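Local coordinates for protein dihydrofolate reductase (Schistosoma mansoni, PDB 3VCO) that catalyses the NADPH-dependent reduction of 7,8-dihydrofolate to tetrahydrofolate, a key step of folate metabolism needed for thymidylate, purine and glycine synthesis, at residues A[50-55]-A[85-90]; A[54-59]-A[129-134]. One frame throughout, in Å; residues are numbered along the deposited sequence.

Interaction 1 (A[50-55]-A[85-90])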
loop_
_atom_site.group_PDB
_atom_site.type_symbol
_atom_site.label_atom_id
_atom_site.label_comp_id
_atom_site.label_asym_id
_atom_site.label_seq_id
_atom_site.Cartn_x
_atom_site.Cartn_y
_atom_site.Cartn_z
ATOM N N GLU A 50 0.814 12.174 4.191
ATOM C CA GLU A 50 1.469 12.070 5.495
ATOM C C GLU A 50 1.303 10.675 6.103
ATOM O O GLU A 50 2.268 10.094 6.571
ATOM C CB GLU A 50 0.904 13.076 6.489
ATOM C CG GLU A 50 0.792 14.487 5.979
ATOM C CD GLU A 50 0.039 15.383 6.968
ATOM O OE1 GLU A 50 0.035 15.060 8.181
ATOM O OE2 GLU A 50 -0.561 16.394 6.531
ATOM N N PHE A 51 0.063 10.172 6.121
ATOM C CA PHE A 51 -0.276 8.853 6.641
ATOM C C PHE A 51 0.484 7.795 5.863
ATOM O O PHE A 51 1.200 6.970 6.437
ATOM C CB PHE A 51 -1.798 8.634 6.561
ATOM C CG PHE A 51 -2.249 7.202 6.851
ATOM C CD1 PHE A 51 -2.228 6.697 8.145
ATOM C CD2 PHE A 51 -2.740 6.399 5.837
ATOM C CE1 PHE A 51 -2.658 5.391 8.415
ATOM C CE2 PHE A 51 -3.156 5.113 6.095
ATOM C CZ PHE A 51 -3.133 4.616 7.396
ATOM N N PHE A 52 0.392 7.878 4.540
ATOM C CA PHE A 52 1.103 6.967 3.660
ATOM C C PHE A 52 2.613 6.972 3.914
ATOM O O PHE A 52 3.191 5.922 4.139
ATOM C CB PHE A 52 0.829 7.318 2.214
ATOM C CG PHE A 52 1.465 6.392 1.236
ATOM C CD1 PHE A 52 0.787 5.289 0.760
ATOM C CD2 PHE A 52 2.722 6.656 0.742
ATOM C CE1 PHE A 52 1.405 4.446 -0.191
ATOM C CE2 PHE A 52 3.327 5.822 -0.176
ATOM C CZ PHE A 52 2.680 4.726 -0.642
ATOM N N LYS A 53 3.228 8.149 3.856
ATOM C CA LYS A 53 4.660 8.317 4.109
ATOM C C LYS A 53 5.112 7.695 5.435
ATOM O O LYS A 53 6.040 6.877 5.469
ATOM C CB LYS A 53 5.056 9.799 4.068
ATOM C CG LYS A 53 6.520 10.061 4.449
ATOM C CD LYS A 53 7.474 9.708 3.324
ATOM C CE LYS A 53 8.891 10.244 3.609
ATOM N NZ LYS A 53 9.735 10.279 2.388
ATOM N N THR A 54 4.460 8.093 6.514
ATOM C CA THR A 54 4.698 7.521 7.840
ATOM C C THR A 54 4.585 5.989 7.898
ATOM O O THR A 54 5.534 5.313 8.297
ATOM C CB THR A 54 3.745 8.132 8.885
ATOM O OG1 THR A 54 3.976 9.543 8.950
ATOM C CG2 THR A 54 3.988 7.529 10.256
ATOM N N VAL A 55 3.436 5.460 7.485
ATOM C CA VAL A 55 3.161 4.025 7.524
ATOM C C VAL A 55 4.234 3.290 6.745
ATOM O O VAL A 55 4.819 2.338 7.254
ATOM C CB VAL A 55 1.723 3.695 6.973
ATOM C CG1 VAL A 55 1.546 2.230 6.631
ATOM C CG2 VAL A 55 0.664 4.117 7.967
ATOM N N LYS A 85 11.260 7.718 -1.588
ATOM C CA LYS A 85 12.543 7.729 -0.875
ATOM C C LYS A 85 12.559 6.832 0.368
ATOM O O LYS A 85 11.555 6.712 1.066
ATOM C CB LYS A 85 12.963 9.172 -0.508
ATOM C CG LYS A 85 11.824 10.059 -0.067
ATOM C CD LYS A 85 12.267 11.543 0.092
ATOM C CE LYS A 85 11.071 12.463 0.356
ATOM N NZ LYS A 85 11.452 13.905 0.467
ATOM N N ASP A 86 13.708 6.232 0.646
ATOM C CA ASP A 86 13.908 5.488 1.897
ATOM C C ASP A 86 13.117 4.192 1.995
ATOM O O ASP A 86 12.964 3.629 3.090
ATOM C CB ASP A 86 13.647 6.385 3.117
ATOM C CG ASP A 86 14.704 7.487 3.265
ATOM O OD1 ASP A 86 15.905 7.194 3.047
ATOM O OD2 ASP A 86 14.341 8.645 3.584
ATOM N N ARG A 87 12.634 3.727 0.839
ATOM C CA ARG A 87 11.936 2.461 0.725
ATOM C C ARG A 87 12.473 1.741 -0.465
ATOM O O ARG A 87 12.922 2.362 -1.433
ATOM C CB ARG A 87 10.408 2.705 0.543
ATOM C CG ARG A 87 9.761 3.215 1.811
ATOM C CD ARG A 87 8.554 4.066 1.486
ATOM N NE ARG A 87 9.007 5.398 1.147
ATOM C CZ ARG A 87 8.221 6.437 0.931
ATOM N NH1 ARG A 87 6.898 6.328 1.054
ATOM N NH2 ARG A 87 8.781 7.608 0.633
ATOM N N ILE A 88 12.447 0.427 -0.406
ATOM C CA ILE A 88 12.802 -0.378 -1.564
ATOM C C ILE A 88 11.548 -0.379 -2.426
ATOM O O ILE A 88 10.496 -0.840 -1.988
ATOM C CB ILE A 88 13.114 -1.823 -1.122
ATOM C CG1 ILE A 88 14.345 -1.842 -0.193
ATOM C CG2 ILE A 88 13.290 -2.760 -2.352
ATOM C CD1 ILE A 88 14.411 -3.052 0.668
ATOM N N ASN A 89 11.646 0.179 -3.623
ATOM C CA ASN A 89 10.530 0.223 -4.576
ATOM C C ASN A 89 10.547 -0.992 -5.498
ATOM O O ASN A 89 11.557 -1.260 -6.177
ATOM C CB ASN A 89 10.626 1.462 -5.477
ATOM C CG ASN A 89 10.389 2.760 -4.743
ATOM O OD1 ASN A 89 9.645 3.614 -5.228
ATOM N ND2 ASN A 89 10.996 2.916 -3.566
ATOM N N ILE A 90 9.424 -1.696 -5.583
ATOM C CA ILE A 90 9.357 -2.856 -6.457
ATOM C C ILE A 90 8.064 -2.770 -7.263
ATOM O O ILE A 90 6.996 -2.636 -6.695
ATOM C CB ILE A 90 9.322 -4.185 -5.658
ATOM C CG1 ILE A 90 10.581 -4.334 -4.820
ATOM C CG2 ILE A 90 9.232 -5.408 -6.617
ATOM C CD1 ILE A 90 10.555 -5.562 -3.964
#
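What is probably one wall of the folate pocket of dihydrofolate reductase forms where Phe52 and Lys53 of helix 46-57 meet Lys85 and Arg87 on the approach to strand 88-92. As in related enzymes, Phe52, Lys53 and Arg87 probably bind substrate. Arg87 reaches toward the helix and bends at its third side-chain torsion (chi3 -81°), which turns the guanidinium to meet the carbonyl of Lys85. There NE and NH2 grip a single acceptor, the carbonyl O of Lys85, each at 2.9 Å, with that oxygen close to the guanidinium plane. NH2 lies on a lone pair of that oxygen, whereas NE sits above the carbonyl plane. NH1 is held from the helix side by Thr56 OG1, so the group is fixed in rotation by loop and helix together. The Phe52 ring approaches at a slant, its CE2 3.8 Å from Arg87 NH1 and the two planes 52° apart; a flat aromatic can meet this cation and also pack on Leu84 and Ile131.

Lys53 crosses the Lys85 side chain at about a right angle. Its CD lies 3.7 Å from Arg87 NH2, and its NZ lies 3.2 Å from Lys85 CG, against the methylenes. Lys53 NZ is also 3.3 Å from Arg87 NH2, two donors that cannot bond to each other, and 4.4 Å from Lys85 NZ. This cluster of positive charge would suit an anionic partner. It is consistent with the family's folate site, where an arginine at the end of the pocket receives the glutamate carboxylate of the substrate.

Interaction 2 (A[54-59]-A[129-134]); sequences TVTTKA and FIIGGY
Apolar packing of Val55 and Thr56 on Phe129 carries this contact, and no hydrogen bond crosses it. Val55 CG1, anti to the backbone N (chi1 164°), slants across to the ring and comes 3.6 Å from Phe129 CE1. A branched aliphatic residue suits this buried turn of the helix, since one methyl can meet the ring while the other covers Phe51. Thr56 adds its methyl, CG2, 4.1 Å from Phe129 CG; the same methyl grazes Ile131 CG2 at 4.5 Å.

A CH-pi contact forms beside these. Thr56 CA stands 4.2 Å from the centroid of the Phe129 ring and only 9° from the ring normal, so this backbone carbon lies over the centre of one aromatic face.

A separate backbone-to-ring contact brings the carbonyl O of Val55 obliquely to 3.4 Å from Phe129 CZ.

The polar side of Thr56 is satisfied apart from the ring: its OG1 (chi1 63°) hydrogen-bonds to Phe52 O one turn back. Threonine thus supplies both a methyl for the core and a hydroxyl.

This is a helix packed on the central sheet of the dihydrofolate reductase fold. Beyond Phe129 the chain runs on into Gly132 and Gly133, which probably bind NADP(+). The last turn of helix 46-57 packs against the C-terminal part of strand 125-130, which hydrogen-bonds to strands 64-70 and 23-29 on its two sides.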
loop_
_atom_site.group_PDB
_atom_site.type_symbol
_atom_site.label_atom_id
_atom_site.label_comp_id
_atom_site.label_asym_id
_atom_site.label_seq_id
_atom_site.Cartn_x
_atom_site.Cartn_y
_atom_site.Cartn_z
ATOM N N THR A 54 4.460 8.093 6.514
ATOM C CA THR A 54 4.698 7.521 7.840
ATOM C C THR A 54 4.585 5.989 7.898
ATOM O O THR A 54 5.534 5.313 8.297
ATOM C CB THR A 54 3.745 8.132 8.885
ATOM O OG1 THR A 54 3.976 9.543 8.950
ATOM C CG2 THR A 54 3.988 7.529 10.256
ATOM N N VAL A 55 3.436 5.460 7.485
ATOM C CA VAL A 55 3.161 4.025 7.524
ATOM C C VAL A 55 4.234 3.290 6.745
ATOM O O VAL A 55 4.819 2.338 7.254
ATOM C CB VAL A 55 1.723 3.695 6.973
ATOM C CG1 VAL A 55 1.546 2.230 6.631
ATOM C CG2 VAL A 55 0.664 4.117 7.967
ATOM N N THR A 56 4.537 3.749 5.534
ATOM C CA THR A 56 5.443 2.985 4.680
ATOM C C THR A 56 6.908 3.228 4.908
ATOM O O THR A 56 7.721 2.436 4.481
ATOM C CB THR A 56 5.152 3.192 3.174
ATOM O OG1 THR A 56 5.374 4.561 2.839
ATOM C CG2 THR A 56 3.638 2.732 2.833
ATOM N N THR A 57 7.266 4.326 5.554
ATOM C CA THR A 57 8.684 4.631 5.671
ATOM C C THR A 57 9.254 4.197 7.002
ATOM O O THR A 57 10.419 3.766 7.082
ATOM C CB THR A 57 8.956 6.124 5.431
ATOM O OG1 THR A 57 8.547 6.451 4.100
ATOM C CG2 THR A 57 10.427 6.454 5.605
ATOM N N LYS A 58 8.440 4.293 8.039
ATOM C CA LYS A 58 8.914 3.941 9.376
ATOM C C LYS A 58 9.429 2.508 9.481
ATOM O O LYS A 58 8.693 1.551 9.261
ATOM C CB LYS A 58 7.829 4.135 10.427
ATOM C CG LYS A 58 8.370 3.942 11.847
ATOM C CD LYS A 58 9.565 4.874 12.090
ATOM C CE LYS A 58 10.234 4.649 13.463
ATOM N NZ LYS A 58 9.310 4.865 14.621
ATOM N N ALA A 59 10.694 2.353 9.853
ATOM C CA ALA A 59 11.261 1.017 9.925
ATOM C C ALA A 59 12.232 0.997 11.103
ATOM O O ALA A 59 12.685 2.050 11.581
ATOM C CB ALA A 59 11.964 0.687 8.655
ATOM N N PHE A 129 4.983 -3.584 2.204
ATOM C CA PHE A 129 3.663 -2.975 1.974
ATOM C C PHE A 129 3.291 -3.197 0.510
ATOM O O PHE A 129 4.115 -2.942 -0.363
ATOM C CB PHE A 129 3.693 -1.479 2.324
ATOM C CG PHE A 129 4.008 -1.221 3.798
ATOM C CD1 PHE A 129 2.993 -1.000 4.709
ATOM C CD2 PHE A 129 5.319 -1.318 4.273
ATOM C CE1 PHE A 129 3.263 -0.834 6.042
ATOM C CE2 PHE A 129 5.615 -1.150 5.618
ATOM C CZ PHE A 129 4.591 -0.929 6.527
ATOM N N ILE A 130 2.060 -3.655 0.266
ATOM C CA ILE A 130 1.489 -3.723 -1.060
ATOM C C ILE A 130 0.583 -2.487 -1.224
ATOM O O ILE A 130 -0.416 -2.344 -0.506
ATOM C CB ILE A 130 0.613 -4.977 -1.197
ATOM C CG1 ILE A 130 1.420 -6.247 -0.896
ATOM C CG2 ILE A 130 -0.058 -5.043 -2.581
ATOM C CD1 ILE A 130 2.556 -6.475 -1.831
ATOM N N ILE A 131 0.922 -1.607 -2.166
ATOM C CA ILE A 131 0.262 -0.308 -2.220
ATOM C C ILE A 131 -0.687 -0.202 -3.386
ATOM O O ILE A 131 -1.214 0.859 -3.711
ATOM C CB ILE A 131 1.260 0.844 -2.187
ATOM C CG1 ILE A 131 2.092 0.872 -3.459
ATOM C CG2 ILE A 131 2.162 0.697 -0.897
ATOM C CD1 ILE A 131 2.875 2.126 -3.609
ATOM N N GLY A 132 -0.899 -1.320 -4.030
ATOM C CA GLY A 132 -1.915 -1.283 -5.030
ATOM C C GLY A 132 -1.519 -1.860 -6.316
ATOM O O GLY A 132 -0.356 -2.220 -6.543
ATOM N N GLY A 133 -2.522 -1.771 -7.180
ATOM C CA GLY A 133 -2.920 -2.838 -8.030
ATOM C C GLY A 133 -4.083 -3.540 -7.362
ATOM O O GLY A 133 -3.933 -4.151 -6.317
ATOM N N TYR A 134 -5.261 -3.454 -7.958
ATOM C CA TYR A 134 -6.304 -4.419 -7.636
ATOM C C TYR A 134 -5.756 -5.861 -7.690
ATOM O O TYR A 134 -5.986 -6.620 -6.790
ATOM C CB TYR A 134 -7.516 -4.305 -8.598
ATOM C CG TYR A 134 -8.461 -5.479 -8.406
ATOM C CD1 TYR A 134 -8.389 -6.608 -9.234
ATOM C CD2 TYR A 134 -9.392 -5.484 -7.367
ATOM C CE1 TYR A 134 -9.241 -7.698 -9.055
ATOM C CE2 TYR A 134 -10.245 -6.571 -7.175
ATOM C CZ TYR A 134 -10.166 -7.680 -8.028
ATOM O OH TYR A 134 -10.999 -8.772 -7.852
#

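In the fold
From the N terminus, strand 23-29 leads to helix 46-57, the common starting point of both contacts. Interaction 1 closes the shorter loop, returning after strand 64-70 and helix 71-76 to the approach to strand 88-92. Interaction 2 starts slightly later on the helix, sharing Thr54 and Val55, and closes a longer loop at the C-terminal part of strand 125-130. The two loops therefore overlap and cross. Their centres are about 6 Å apart, and Arg87 and Phe52 of interaction 1 touch Thr56 and Ile131 of interaction 2. Together they tie one helix to the lead-in of strand 88-92 and to strand 125-130 of the same sheet; strand 64-70 lies between these two strands.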